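PDB 6AGI: calcium uptake protein 3, mitochondrial from Homo sapiens, which senses matrix calcium through EF-hands and, as a disulfide-linked heterodimer with MICU1, regulates calcium uptake by the mitochondrial calcium uniporter. Local coordinates for residues B[299-304]-B[336-341]; B[323-328]-B[344-349]; B[244-249]-B[291-296]; B[105-110]-B[229-234]. All coordinates share one frame; numbering follows the deposited sequence.

Interaction 1: residues B[299-304]-B[336-341]; sequences FFQFLN and TGLKFS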
loop_
_atom_site.group_PDB
_atom_site.type_symbol
_atom_site.label_atom_id
_atom_site.label_comp_id
_atom_site.label_asym_id
_atom_site.label_seq_id
_atom_site.Cartn_x
_atom_site.Cartn_y
_atom_site.Cartn_z
ATOM N N PHE B 299 6.970 -13.617 9.139
ATOM C CA PHE B 299 6.488 -12.338 9.631
ATOM C C PHE B 299 7.054 -11.165 8.842
ATOM O O PHE B 299 6.331 -10.197 8.582
ATOM C CB PHE B 299 6.789 -12.191 11.121
ATOM C CG PHE B 299 6.265 -10.937 11.709
ATOM C CD1 PHE B 299 4.960 -10.888 12.152
ATOM C CD2 PHE B 299 7.025 -9.792 11.766
ATOM C CE1 PHE B 299 4.435 -9.738 12.678
ATOM C CE2 PHE B 299 6.500 -8.640 12.289
ATOM C CZ PHE B 299 5.213 -8.612 12.751
ATOM N N PHE B 300 8.295 -11.235 8.380
ATOM C CA PHE B 300 8.698 -10.075 7.588
ATOM C C PHE B 300 8.170 -10.095 6.141
ATOM O O PHE B 300 7.874 -9.027 5.572
ATOM C CB PHE B 300 10.207 -9.897 7.708
ATOM C CG PHE B 300 10.620 -9.503 9.110
ATOM C CD1 PHE B 300 10.539 -8.179 9.517
ATOM C CD2 PHE B 300 10.963 -10.459 10.054
ATOM C CE1 PHE B 300 10.851 -7.799 10.805
ATOM C CE2 PHE B 300 11.291 -10.086 11.350
ATOM C CZ PHE B 300 11.231 -8.748 11.720
ATOM N N GLN B 301 7.951 -11.262 5.545
ATOM C CA GLN B 301 7.232 -11.266 4.275
ATOM C C GLN B 301 5.858 -10.636 4.447
ATOM O O GLN B 301 5.419 -9.804 3.622
ATOM C CB GLN B 301 7.136 -12.687 3.723
ATOM C CG GLN B 301 8.334 -13.056 2.849
ATOM C CD GLN B 301 8.532 -14.551 2.700
ATOM O OE1 GLN B 301 7.678 -15.355 3.087
ATOM N NE2 GLN B 301 9.687 -14.934 2.169
ATOM N N PHE B 302 5.184 -10.993 5.543
ATOM C CA PHE B 302 3.884 -10.401 5.855
ATOM C C PHE B 302 3.980 -8.882 6.034
ATOM O O PHE B 302 3.115 -8.129 5.545
ATOM C CB PHE B 302 3.333 -11.062 7.114
ATOM C CG PHE B 302 2.273 -10.274 7.789
ATOM C CD1 PHE B 302 1.053 -10.055 7.164
ATOM C CD2 PHE B 302 2.505 -9.697 9.017
ATOM C CE1 PHE B 302 0.075 -9.300 7.781
ATOM C CE2 PHE B 302 1.531 -8.933 9.630
ATOM C CZ PHE B 302 0.315 -8.733 9.018
ATOM N N LEU B 303 5.053 -8.395 6.682
ATOM C CA LEU B 303 5.185 -6.941 6.810
ATOM C C LEU B 303 5.360 -6.287 5.462
ATOM O O LEU B 303 4.938 -5.137 5.281
ATOM C CB LEU B 303 6.352 -6.517 7.698
ATOM C CG LEU B 303 6.142 -6.724 9.180
ATOM C CD1 LEU B 303 7.278 -6.119 10.006
ATOM C CD2 LEU B 303 4.767 -6.201 9.558
ATOM N N ASN B 304 5.933 -6.998 4.493
ATOM C CA ASN B 304 5.981 -6.326 3.210
ATOM C C ASN B 304 4.669 -6.427 2.454
ATOM O O ASN B 304 4.470 -5.669 1.500
ATOM C CB ASN B 304 7.161 -6.820 2.369
ATOM C CG ASN B 304 8.460 -6.196 2.820
ATOM O OD1 ASN B 304 8.455 -5.266 3.615
ATOM N ND2 ASN B 304 9.563 -6.674 2.306
ATOM N N THR B 336 -2.254 -12.725 2.353
ATOM C CA THR B 336 -0.854 -12.811 1.948
ATOM C C THR B 336 -0.524 -14.138 1.296
ATOM O O THR B 336 0.405 -14.224 0.499
ATOM C CB THR B 336 0.105 -12.693 3.133
ATOM O OG1 THR B 336 -0.438 -13.359 4.281
ATOM C CG2 THR B 336 0.132 -11.264 3.542
ATOM N N GLY B 337 -1.217 -15.210 1.698
ATOM C CA GLY B 337 -0.798 -16.540 1.336
ATOM C C GLY B 337 0.144 -17.161 2.326
ATOM O O GLY B 337 0.452 -18.346 2.189
ATOM N N LEU B 338 0.627 -16.402 3.312
ATOM C CA LEU B 338 1.513 -16.980 4.312
ATOM C C LEU B 338 0.733 -17.673 5.421
ATOM O O LEU B 338 -0.348 -17.223 5.817
ATOM C CB LEU B 338 2.405 -15.913 4.925
ATOM C CG LEU B 338 3.143 -15.047 3.937
ATOM C CD1 LEU B 338 3.261 -13.714 4.566
ATOM C CD2 LEU B 338 4.515 -15.625 3.636
ATOM N N LYS B 339 1.305 -18.771 5.934
ATOM C CA LYS B 339 0.727 -19.518 7.046
ATOM C C LYS B 339 1.576 -19.223 8.274
ATOM O O LYS B 339 2.744 -19.630 8.342
ATOM C CB LYS B 339 0.656 -21.020 6.748
ATOM C CG LYS B 339 -0.141 -21.371 5.483
ATOM C CD LYS B 339 -0.337 -22.875 5.286
ATOM C CE LYS B 339 -0.802 -23.208 3.848
ATOM N NZ LYS B 339 -0.129 -24.402 3.213
ATOM N N PHE B 340 0.984 -18.505 9.230
ATOM C CA PHE B 340 1.623 -18.163 10.491
ATOM C C PHE B 340 1.369 -19.307 11.460
ATOM O O PHE B 340 0.246 -19.822 11.526
ATOM C CB PHE B 340 1.024 -16.882 11.066
ATOM C CG PHE B 340 1.591 -15.596 10.516
ATOM C CD1 PHE B 340 2.234 -15.536 9.293
ATOM C CD2 PHE B 340 1.454 -14.421 11.248
ATOM C CE1 PHE B 340 2.724 -14.326 8.831
ATOM C CE2 PHE B 340 1.937 -13.222 10.790
ATOM C CZ PHE B 340 2.571 -13.169 9.601
ATOM N N SER B 341 2.404 -19.722 12.190
ATOM C CA SER B 341 2.193 -20.671 13.267
ATOM C C SER B 341 1.356 -20.036 14.380
ATOM O O SER B 341 1.413 -18.825 14.599
ATOM C CB SER B 341 3.522 -21.136 13.831
ATOM O OG SER B 341 4.173 -20.098 14.551
#
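F340 directs the edge of its ring toward the face of F302 in an offset T-shaped pair, with planes at 88° and the F340 and F302 centroids 5.2 Å apart. F340 CZ leads, meeting CB, CG and CD2 of F302. In F302, CG lies trans to the main-chain N (chi1 161°), an orientation that also presents CD1 to T336; T336 CG2 sits 3.9 Å from F302 CD1, in the plane of that ring. F299 approaches F340 obliquely, F299 CD1 lying 4.1 Å from F340 CE2. L338 divides its methyls: CD1 packs 3.7 Å from F302 CB, while CD2 meets Q301, whose extended chain crosses at about a right angle. Replacing F340 by alanine would probably open a gap between F299 and F302, taking away the ring edge that meets F302 here. Away from the calcium ligands, this linker of the EF-hand domain pair packs on helix 293-304 of degenerate EF-hand 2; F340 also touches V332 (helix 325-336) and V345 (helix 342-352), and F299 meets F261 (helix 258-265).

Interaction 2: residues B[323-328]-B[344-349]; sequences IGQDEF and LVNTVF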
loop_
_atom_site.group_PDB
_atom_site.type_symbol
_atom_site.label_atom_id
_atom_site.label_comp_id
_atom_site.label_asym_id
_atom_site.label_seq_id
_atom_site.Cartn_x
_atom_site.Cartn_y
_atom_site.Cartn_z
ATOM N N ILE B 323 -9.686 -7.745 16.110
ATOM C CA ILE B 323 -9.615 -9.107 15.609
ATOM C C ILE B 323 -9.097 -10.028 16.716
ATOM O O ILE B 323 -8.334 -9.613 17.595
ATOM C CB ILE B 323 -8.716 -9.107 14.353
ATOM C CG1 ILE B 323 -8.654 -10.477 13.701
ATOM C CG2 ILE B 323 -7.343 -8.627 14.704
ATOM C CD1 ILE B 323 -9.841 -10.797 12.848
ATOM N N GLY B 324 -9.535 -11.303 16.691
ATOM C CA GLY B 324 -8.934 -12.318 17.540
ATOM C C GLY B 324 -7.798 -13.073 16.845
ATOM O O GLY B 324 -7.546 -12.909 15.653
ATOM N N GLN B 325 -7.118 -13.946 17.600
ATOM C CA GLN B 325 -5.939 -14.552 16.990
ATOM C C GLN B 325 -6.310 -15.541 15.899
ATOM O O GLN B 325 -5.569 -15.674 14.919
ATOM C CB GLN B 325 -5.029 -15.268 18.002
ATOM C CG GLN B 325 -4.661 -14.465 19.224
ATOM C CD GLN B 325 -3.733 -15.190 20.205
ATOM O OE1 GLN B 325 -3.520 -14.702 21.312
ATOM N NE2 GLN B 325 -3.092 -16.280 19.763
ATOM N N ASP B 326 -7.477 -16.180 15.989
ATOM C CA ASP B 326 -7.832 -17.155 14.964
ATOM C C ASP B 326 -8.060 -16.485 13.613
ATOM O O ASP B 326 -7.426 -16.841 12.609
ATOM C CB ASP B 326 -9.065 -17.939 15.390
ATOM C CG ASP B 326 -8.766 -18.961 16.459
ATOM O OD1 ASP B 326 -8.562 -18.590 17.636
ATOM O OD2 ASP B 326 -8.761 -20.153 16.112
ATOM N N GLU B 327 -8.969 -15.514 13.558
ATOM C CA GLU B 327 -9.191 -14.841 12.293
ATOM C C GLU B 327 -8.108 -13.812 11.998
ATOM O O GLU B 327 -8.026 -13.332 10.862
ATOM C CB GLU B 327 -10.598 -14.219 12.258
ATOM C CG GLU B 327 -11.050 -13.791 10.832
ATOM C CD GLU B 327 -11.946 -14.822 10.104
ATOM O OE1 GLU B 327 -12.453 -15.776 10.746
ATOM O OE2 GLU B 327 -12.116 -14.686 8.868
ATOM N N PHE B 328 -7.237 -13.490 12.963
ATOM C CA PHE B 328 -6.013 -12.782 12.590
ATOM C C PHE B 328 -5.142 -13.681 11.726
ATOM O O PHE B 328 -4.681 -13.275 10.650
ATOM C CB PHE B 328 -5.245 -12.309 13.824
ATOM C CG PHE B 328 -3.925 -11.641 13.503
ATOM C CD1 PHE B 328 -2.780 -12.389 13.265
ATOM C CD2 PHE B 328 -3.831 -10.267 13.425
ATOM C CE1 PHE B 328 -1.578 -11.779 12.970
ATOM C CE2 PHE B 328 -2.635 -9.658 13.130
ATOM C CZ PHE B 328 -1.510 -10.414 12.906
ATOM N N LEU B 344 3.568 -18.037 16.479
ATOM C CA LEU B 344 3.885 -16.703 15.974
ATOM C C LEU B 344 2.736 -15.741 16.226
ATOM O O LEU B 344 2.939 -14.632 16.731
ATOM C CB LEU B 344 4.205 -16.754 14.477
ATOM C CG LEU B 344 4.557 -15.427 13.784
ATOM C CD1 LEU B 344 5.815 -14.833 14.389
ATOM C CD2 LEU B 344 4.744 -15.608 12.290
ATOM N N VAL B 345 1.514 -16.168 15.921
ATOM C CA VAL B 345 0.361 -15.304 16.131
ATOM C C VAL B 345 0.237 -14.952 17.599
ATOM O O VAL B 345 0.070 -13.781 17.966
ATOM C CB VAL B 345 -0.919 -15.969 15.594
ATOM C CG1 VAL B 345 -2.122 -15.174 16.014
ATOM C CG2 VAL B 345 -0.878 -16.027 14.074
ATOM N N ASN B 346 0.344 -15.957 18.461
ATOM C CA ASN B 346 0.222 -15.720 19.895
ATOM C C ASN B 346 1.299 -14.761 20.376
ATOM O O ASN B 346 1.046 -13.882 21.218
ATOM C CB ASN B 346 0.287 -17.063 20.623
ATOM C CG ASN B 346 0.013 -16.952 22.105
ATOM O OD1 ASN B 346 0.052 -15.872 22.699
ATOM N ND2 ASN B 346 -0.348 -18.078 22.699
ATOM N N THR B 347 2.497 -14.883 19.815
ATOM C CA THR B 347 3.583 -14.011 20.218
ATOM C C THR B 347 3.317 -12.577 19.782
ATOM O O THR B 347 3.479 -11.643 20.574
ATOM C CB THR B 347 4.897 -14.540 19.665
ATOM O OG1 THR B 347 5.118 -15.865 20.176
ATOM C CG2 THR B 347 6.033 -13.638 20.118
ATOM N N VAL B 348 2.899 -12.384 18.524
ATOM C CA VAL B 348 2.536 -11.046 18.056
ATOM C C VAL B 348 1.472 -10.438 18.958
ATOM O O VAL B 348 1.551 -9.260 19.325
ATOM C CB VAL B 348 2.064 -11.081 16.587
ATOM C CG1 VAL B 348 1.513 -9.742 16.195
ATOM C CG2 VAL B 348 3.196 -11.442 15.659
ATOM N N PHE B 349 0.472 -11.228 19.349
ATOM C CA PHE B 349 -0.577 -10.679 20.206
ATOM C C PHE B 349 -0.018 -10.254 21.561
ATOM O O PHE B 349 -0.307 -9.152 22.038
ATOM C CB PHE B 349 -1.734 -11.669 20.352
ATOM C CG PHE B 349 -2.764 -11.526 19.272
ATOM C CD1 PHE B 349 -2.388 -11.562 17.931
ATOM C CD2 PHE B 349 -4.093 -11.272 19.585
ATOM C CE1 PHE B 349 -3.323 -11.416 16.921
ATOM C CE2 PHE B 349 -5.042 -11.119 18.577
ATOM C CZ PHE B 349 -4.648 -11.188 17.241
#
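The backbones approach most closely where Q325, opening helix 325-336 just after its N-cap G324, faces V345 of helix 342-352, their CA atoms 6.4 Å apart. Between these backbones lies the ring of F349, used on both face and edge. Over one face comes the aliphatic part of Q325, whose CG makes a CH-pi contact 3.4 Å from the F349 centroid and 18° off the ring normal. Q325 can lie there because its CG is anti to the carbonyl carbon (chi1 -50°) and the chain runs extended beyond, sliding past F349 in the opposite direction. The ring's edge enters a T-shaped pair with F328: the planes stand at 86°, and F349 CE1 is poised over the F328 face, 3.5 Å from F328 CG. I323 O also lies near the plane of the F349 ring, 3.8 Å from CE2. V345 adds CG1, which touches both Q325 CB and, at 4.0 Å, F328 CD1. Strand 323-324 pairs with strand 359-360 through I323 and L360, while helix 342-352 leads into the calcium ligand D353. This combination, an entering-helix aromatic packed against the partner unit's strand and following helix, is characteristic of a paired EF-hand domain, here around EF-hand 3.

Interaction 3: residues B[244-249]-B[291-296]; sequences IEFLSY and ITFDEF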
loop_
_atom_site.group_PDB
_atom_site.type_symbol
_atom_site.label_atom_id
_atom_site.label_comp_id
_atom_site.label_asym_id
_atom_site.label_seq_id
_atom_site.Cartn_x
_atom_site.Cartn_y
_atom_site.Cartn_z
ATOM N N ILE B 244 20.983 -12.908 8.068
ATOM C CA ILE B 244 22.019 -12.267 8.866
ATOM C C ILE B 244 21.425 -11.693 10.145
ATOM O O ILE B 244 22.037 -11.791 11.217
ATOM C CB ILE B 244 22.765 -11.206 8.041
ATOM C CG1 ILE B 244 23.632 -11.899 6.998
ATOM C CG2 ILE B 244 23.628 -10.320 8.933
ATOM C CD1 ILE B 244 23.951 -11.046 5.762
ATOM N N GLU B 245 20.223 -11.104 10.080
ATOM C CA GLU B 245 19.670 -10.581 11.336
ATOM C C GLU B 245 19.357 -11.719 12.306
ATOM O O GLU B 245 19.834 -11.734 13.459
ATOM C CB GLU B 245 18.410 -9.760 11.056
ATOM C CG GLU B 245 18.576 -8.216 11.008
ATOM C CD GLU B 245 18.776 -7.566 12.393
ATOM O OE1 GLU B 245 17.834 -7.637 13.225
ATOM O OE2 GLU B 245 19.869 -6.991 12.652
ATOM N N PHE B 246 18.620 -12.726 11.821
ATOM C CA PHE B 246 18.235 -13.858 12.658
ATOM C C PHE B 246 19.455 -14.477 13.322
ATOM O O PHE B 246 19.551 -14.527 14.559
ATOM C CB PHE B 246 17.478 -14.901 11.816
ATOM C CG PHE B 246 16.935 -16.045 12.625
ATOM C CD1 PHE B 246 15.727 -15.934 13.294
ATOM C CD2 PHE B 246 17.638 -17.228 12.732
ATOM C CE1 PHE B 246 15.228 -16.984 14.080
ATOM C CE2 PHE B 246 17.144 -18.280 13.501
ATOM C CZ PHE B 246 15.936 -18.155 14.183
ATOM N N LEU B 247 20.442 -14.854 12.503
ATOM C CA LEU B 247 21.663 -15.477 12.997
ATOM C C LEU B 247 22.424 -14.538 13.924
ATOM O O LEU B 247 23.118 -14.994 14.838
ATOM C CB LEU B 247 22.536 -15.871 11.804
ATOM C CG LEU B 247 22.090 -17.022 10.890
ATOM C CD1 LEU B 247 22.875 -17.026 9.579
ATOM C CD2 LEU B 247 22.251 -18.353 11.576
ATOM N N SER B 248 22.330 -13.226 13.691
ATOM C CA SER B 248 22.904 -12.262 14.616
ATOM C C SER B 248 22.280 -12.369 15.993
ATOM O O SER B 248 22.869 -11.875 16.964
ATOM C CB SER B 248 22.748 -10.832 14.091
ATOM O OG SER B 248 23.563 -10.600 12.950
ATOM N N TYR B 249 21.090 -12.972 16.113
ATOM C CA TYR B 249 20.554 -13.153 17.460
ATOM C C TYR B 249 20.459 -14.592 17.951
ATOM O O TYR B 249 20.310 -14.793 19.157
ATOM C CB TYR B 249 19.167 -12.508 17.580
ATOM C CG TYR B 249 19.217 -11.003 17.435
ATOM C CD1 TYR B 249 19.284 -10.422 16.174
ATOM C CD2 TYR B 249 19.227 -10.166 18.543
ATOM C CE1 TYR B 249 19.334 -9.062 16.013
ATOM C CE2 TYR B 249 19.285 -8.795 18.387
ATOM C CZ TYR B 249 19.337 -8.250 17.114
ATOM O OH TYR B 249 19.387 -6.888 16.913
ATOM N N ILE B 291 11.387 -18.273 18.508
ATOM C CA ILE B 291 10.860 -18.101 17.167
ATOM C C ILE B 291 11.818 -18.753 16.192
ATOM O O ILE B 291 13.022 -18.482 16.219
ATOM C CB ILE B 291 10.667 -16.607 16.852
ATOM C CG1 ILE B 291 9.707 -16.007 17.883
ATOM C CG2 ILE B 291 10.173 -16.383 15.423
ATOM C CD1 ILE B 291 8.257 -16.436 17.690
ATOM N N THR B 292 11.289 -19.611 15.332
ATOM C CA THR B 292 12.132 -20.285 14.359
ATOM C C THR B 292 12.389 -19.367 13.157
ATOM O O THR B 292 11.731 -18.331 12.979
ATOM C CB THR B 292 11.485 -21.619 13.970
ATOM O OG1 THR B 292 10.351 -21.390 13.127
ATOM C CG2 THR B 292 11.016 -22.355 15.211
ATOM N N PHE B 293 13.378 -19.726 12.328
ATOM C CA PHE B 293 13.680 -18.853 11.193
ATOM C C PHE B 293 12.514 -18.782 10.223
ATOM O O PHE B 293 12.274 -17.739 9.599
ATOM C CB PHE B 293 14.906 -19.305 10.420
ATOM C CG PHE B 293 15.209 -18.427 9.249
ATOM C CD1 PHE B 293 15.626 -17.111 9.429
ATOM C CD2 PHE B 293 15.081 -18.910 7.962
ATOM C CE1 PHE B 293 15.921 -16.287 8.330
ATOM C CE2 PHE B 293 15.362 -18.096 6.859
ATOM C CZ PHE B 293 15.779 -16.781 7.042
ATOM N N ASP B 294 11.804 -19.891 10.048
ATOM C CA ASP B 294 10.681 -19.862 9.128
ATOM C C ASP B 294 9.641 -18.862 9.600
ATOM O O ASP B 294 9.035 -18.159 8.784
ATOM C CB ASP B 294 10.076 -21.255 8.986
ATOM C CG ASP B 294 10.795 -22.086 7.953
ATOM O OD1 ASP B 294 11.633 -21.511 7.213
ATOM O OD2 ASP B 294 10.535 -23.313 7.900
ATOM N N GLU B 295 9.415 -18.797 10.917
ATOM C CA GLU B 295 8.407 -17.894 11.468
ATOM C C GLU B 295 8.848 -16.447 11.348
ATOM O O GLU B 295 8.042 -15.569 11.029
ATOM C CB GLU B 295 8.108 -18.259 12.928
ATOM C CG GLU B 295 7.501 -19.644 13.095
ATOM C CD GLU B 295 7.499 -20.117 14.526
ATOM O OE1 GLU B 295 7.981 -19.368 15.397
ATOM O OE2 GLU B 295 7.067 -21.270 14.765
ATOM N N PHE B 296 10.129 -16.194 11.591
ATOM C CA PHE B 296 10.692 -14.856 11.477
ATOM C C PHE B 296 10.620 -14.364 10.025
ATOM O O PHE B 296 10.208 -13.220 9.758
ATOM C CB PHE B 296 12.097 -14.951 12.093
ATOM C CG PHE B 296 12.997 -13.777 11.900
ATOM C CD1 PHE B 296 13.670 -13.554 10.719
ATOM C CD2 PHE B 296 13.220 -12.921 12.963
ATOM C CE1 PHE B 296 14.540 -12.478 10.598
ATOM C CE2 PHE B 296 14.078 -11.844 12.860
ATOM C CZ PHE B 296 14.735 -11.613 11.673
#
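F246 joins F293 and F296 in an aromatic cluster, playing a different part toward each. To F293 it offers a face: the edge of F293 points at the F246 ring, centroids of F293 and F246 5.4 Å apart and planes at 69°. To F296 it offers an edge, F246 CD1 standing over the F296 face 3.7 Å from F296 CG, with planes at 66°. CH-pi contacts reinforce both pairs, F293 CB lying 4.0 Å from the F246 centroid and F246 CB 4.2 Å from that of F296. A first torsion of -175° swings the F246 ring away from its own N and across to the other backbone, where I291 O lies at the ring edge, in plane, 3.4 Å from F246 CE1. Shortening F246 to alanine would probably break up the cluster, leaving F293 and F296 without the ring that bridges them. Within 291-296, the N of the N-cap residue T292 is weakly bonded to E295 OE1, at 3.3 Å. Strand 291-292 pairs with strand 255-256, which follows helix 227-250. An aromatic of helix 227-250 set against strand 291-292 and the start of helix 293-304 is consistent with EF-hand-like pairing round the degenerate EF-hand 2.

Interaction 4: residues B[105-110]-B[229-234]; sequences AGFRIA and DFYRFM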
loop_
_atom_site.group_PDB
_atom_site.type_symbol
_atom_site.label_atom_id
_atom_site.label_comp_id
_atom_site.label_asym_id
_atom_site.label_seq_id
_atom_site.Cartn_x
_atom_site.Cartn_y
_atom_site.Cartn_z
ATOM N N ALA B 105 5.231 -9.709 -5.405
ATOM C CA ALA B 105 4.581 -9.208 -6.610
ATOM C C ALA B 105 5.191 -7.874 -7.069
ATOM O O ALA B 105 5.162 -7.516 -8.273
ATOM C CB ALA B 105 3.092 -9.119 -6.327
ATOM N N GLY B 106 5.802 -7.152 -6.136
ATOM C CA GLY B 106 6.445 -5.926 -6.515
ATOM C C GLY B 106 7.657 -6.148 -7.384
ATOM O O GLY B 106 8.023 -5.245 -8.140
ATOM N N PHE B 107 8.286 -7.332 -7.297
ATOM C CA PHE B 107 9.464 -7.581 -8.122
ATOM C C PHE B 107 9.076 -7.451 -9.582
ATOM O O PHE B 107 9.849 -6.936 -10.406
ATOM C CB PHE B 107 10.057 -8.981 -7.875
ATOM C CG PHE B 107 10.499 -9.261 -6.451
ATOM C CD1 PHE B 107 10.520 -8.266 -5.473
ATOM C CD2 PHE B 107 10.816 -10.567 -6.081
ATOM C CE1 PHE B 107 10.905 -8.555 -4.159
ATOM C CE2 PHE B 107 11.192 -10.878 -4.764
ATOM C CZ PHE B 107 11.242 -9.874 -3.797
ATOM N N ARG B 108 7.856 -7.894 -9.913
ATOM C CA ARG B 108 7.356 -7.750 -11.271
ATOM C C ARG B 108 7.063 -6.300 -11.586
ATOM O O ARG B 108 7.392 -5.830 -12.690
ATOM C CB ARG B 108 6.110 -8.587 -11.465
ATOM C CG ARG B 108 5.604 -8.578 -12.858
ATOM C CD ARG B 108 4.295 -9.349 -12.925
ATOM N NE ARG B 108 4.371 -10.673 -12.290
ATOM C CZ ARG B 108 4.570 -11.829 -12.928
ATOM N NH1 ARG B 108 4.725 -11.861 -14.249
ATOM N NH2 ARG B 108 4.613 -12.963 -12.237
ATOM N N ILE B 109 6.454 -5.559 -10.639
ATOM C CA ILE B 109 6.272 -4.133 -10.925
ATOM C C ILE B 109 7.627 -3.465 -11.200
ATOM O O ILE B 109 7.754 -2.624 -12.097
ATOM C CB ILE B 109 5.514 -3.429 -9.787
ATOM C CG1 ILE B 109 4.054 -3.849 -9.760
ATOM C CG2 ILE B 109 5.551 -1.896 -9.933
ATOM C CD1 ILE B 109 3.393 -3.638 -8.363
ATOM N N ALA B 110 8.667 -3.863 -10.470
ATOM C CA ALA B 110 9.989 -3.261 -10.629
ATOM C C ALA B 110 10.613 -3.611 -11.979
ATOM O O ALA B 110 11.047 -2.721 -12.726
ATOM C CB ALA B 110 10.893 -3.707 -9.480
ATOM N N ASP B 229 15.563 -14.139 -13.439
ATOM C CA ASP B 229 16.780 -13.817 -12.691
ATOM C C ASP B 229 16.590 -12.623 -11.764
ATOM O O ASP B 229 17.070 -12.635 -10.627
ATOM C CB ASP B 229 17.967 -13.534 -13.617
ATOM C CG ASP B 229 18.182 -14.609 -14.659
ATOM O OD1 ASP B 229 18.203 -15.798 -14.274
ATOM O OD2 ASP B 229 18.438 -14.264 -15.840
ATOM N N PHE B 230 15.869 -11.602 -12.225
ATOM C CA PHE B 230 15.567 -10.422 -11.416
ATOM C C PHE B 230 14.846 -10.814 -10.129
ATOM O O PHE B 230 15.245 -10.419 -9.022
ATOM C CB PHE B 230 14.704 -9.516 -12.290
ATOM C CG PHE B 230 14.699 -8.066 -11.925
ATOM C CD1 PHE B 230 15.795 -7.254 -12.219
ATOM C CD2 PHE B 230 13.547 -7.482 -11.404
ATOM C CE1 PHE B 230 15.774 -5.898 -11.924
ATOM C CE2 PHE B 230 13.511 -6.136 -11.115
ATOM C CZ PHE B 230 14.629 -5.341 -11.375
ATOM N N TYR B 231 13.773 -11.600 -10.271
ATOM C CA TYR B 231 13.054 -12.131 -9.128
ATOM C C TYR B 231 13.993 -12.888 -8.210
ATOM O O TYR B 231 13.904 -12.770 -6.980
ATOM C CB TYR B 231 11.930 -13.056 -9.609
ATOM C CG TYR B 231 11.000 -13.546 -8.523
ATOM C CD1 TYR B 231 11.392 -14.521 -7.619
ATOM C CD2 TYR B 231 9.710 -13.065 -8.433
ATOM C CE1 TYR B 231 10.535 -14.973 -6.634
ATOM C CE2 TYR B 231 8.839 -13.510 -7.440
ATOM C CZ TYR B 231 9.272 -14.475 -6.546
ATOM O OH TYR B 231 8.439 -14.935 -5.568
ATOM N N ARG B 232 14.890 -13.697 -8.779
ATOM C CA ARG B 232 15.714 -14.502 -7.897
ATOM C C ARG B 232 16.722 -13.652 -7.145
ATOM O O ARG B 232 17.017 -13.933 -5.978
ATOM C CB ARG B 232 16.402 -15.612 -8.682
ATOM C CG ARG B 232 15.453 -16.673 -9.149
ATOM C CD ARG B 232 16.165 -17.901 -9.678
ATOM N NE ARG B 232 16.650 -17.700 -11.037
ATOM C CZ ARG B 232 16.115 -18.288 -12.104
ATOM N NH1 ARG B 232 15.060 -19.087 -11.961
ATOM N NH2 ARG B 232 16.611 -18.054 -13.316
ATOM N N PHE B 233 17.244 -12.596 -7.777
ATOM C CA PHE B 233 18.144 -11.698 -7.073
ATOM C C PHE B 233 17.439 -11.022 -5.903
ATOM O O PHE B 233 17.980 -10.995 -4.788
ATOM C CB PHE B 233 18.719 -10.661 -8.016
ATOM C CG PHE B 233 19.619 -9.684 -7.316
ATOM C CD1 PHE B 233 20.894 -10.066 -6.920
ATOM C CD2 PHE B 233 19.193 -8.406 -7.022
ATOM C CE1 PHE B 233 21.727 -9.187 -6.266
ATOM C CE2 PHE B 233 20.024 -7.514 -6.360
ATOM C CZ PHE B 233 21.295 -7.900 -5.978
ATOM N N MET B 234 16.223 -10.464 -6.133
ATOM C CA MET B 234 15.548 -9.794 -5.023
ATOM C C MET B 234 15.080 -10.769 -3.942
ATOM O O MET B 234 15.185 -10.465 -2.741
ATOM C CB MET B 234 14.351 -8.918 -5.450
ATOM C CG MET B 234 14.654 -7.780 -6.437
ATOM S SD MET B 234 13.388 -7.051 -7.417
ATOM C CE MET B 234 12.702 -6.009 -6.158
#
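F107, on the helix that enters the calcium loop of EF-hand 1, is clasped by Y231 and M234 of helix 227-250. The two short helical segments pass 9.7 Å apart at an angle of 128°, nearer antiparallel than parallel, and the F107 ring fills the space between them. One face belongs to M234: M234 CB is centred over the ring, 3.6 Å from the F107 centroid, in a CH-pi contact. The sulfur follows as a Met-aromatic contact, M234 SD standing obliquely 4.2 Å from the same centroid. A bend at the end of the methionine chain (chi3 79°) then carries CE past F107 CD1 toward A110, where M234 CE and A110 CB are 4.4 Å apart. The edge of F107 belongs to Y231. Their rings form a T-shaped pair with planes at 73°, and F107 CD2 stands above the Y231 face, 3.6 Å from Y231 CD2. Beyond this contact, M234 rests on I99 of helix 90-101, and F230 meets the ring of F111 edge-to-face. On helix 227-250, the F230 ring turns its edge to the other helix: F107 O and, about one turn further on, A110 CB both lie in its plane, the latter 3.9 Å from F230 CE2.

Overall arrangement
From the N terminus, interaction 4 comes first, closing a loop of 118 residues by joining the entering helix of EF-hand 1 to the early part of helix 227-250. Interaction 3 follows in series, using the far end of that same helix and closing 41 residues against the degenerate EF-hand 2. Helix 293-304 then passes from interaction 3 to interaction 1, and a probable hydrogen bond of S341 with E295 joins the two contacts directly. Interactions 1 and 2, spanning 31 and 15 residues, cross, their segments alternating along the chain, and they pack together through F299 with V348. Two shared helices and this packing thus connect EF-hand 1 to the pair containing EF-hand 3.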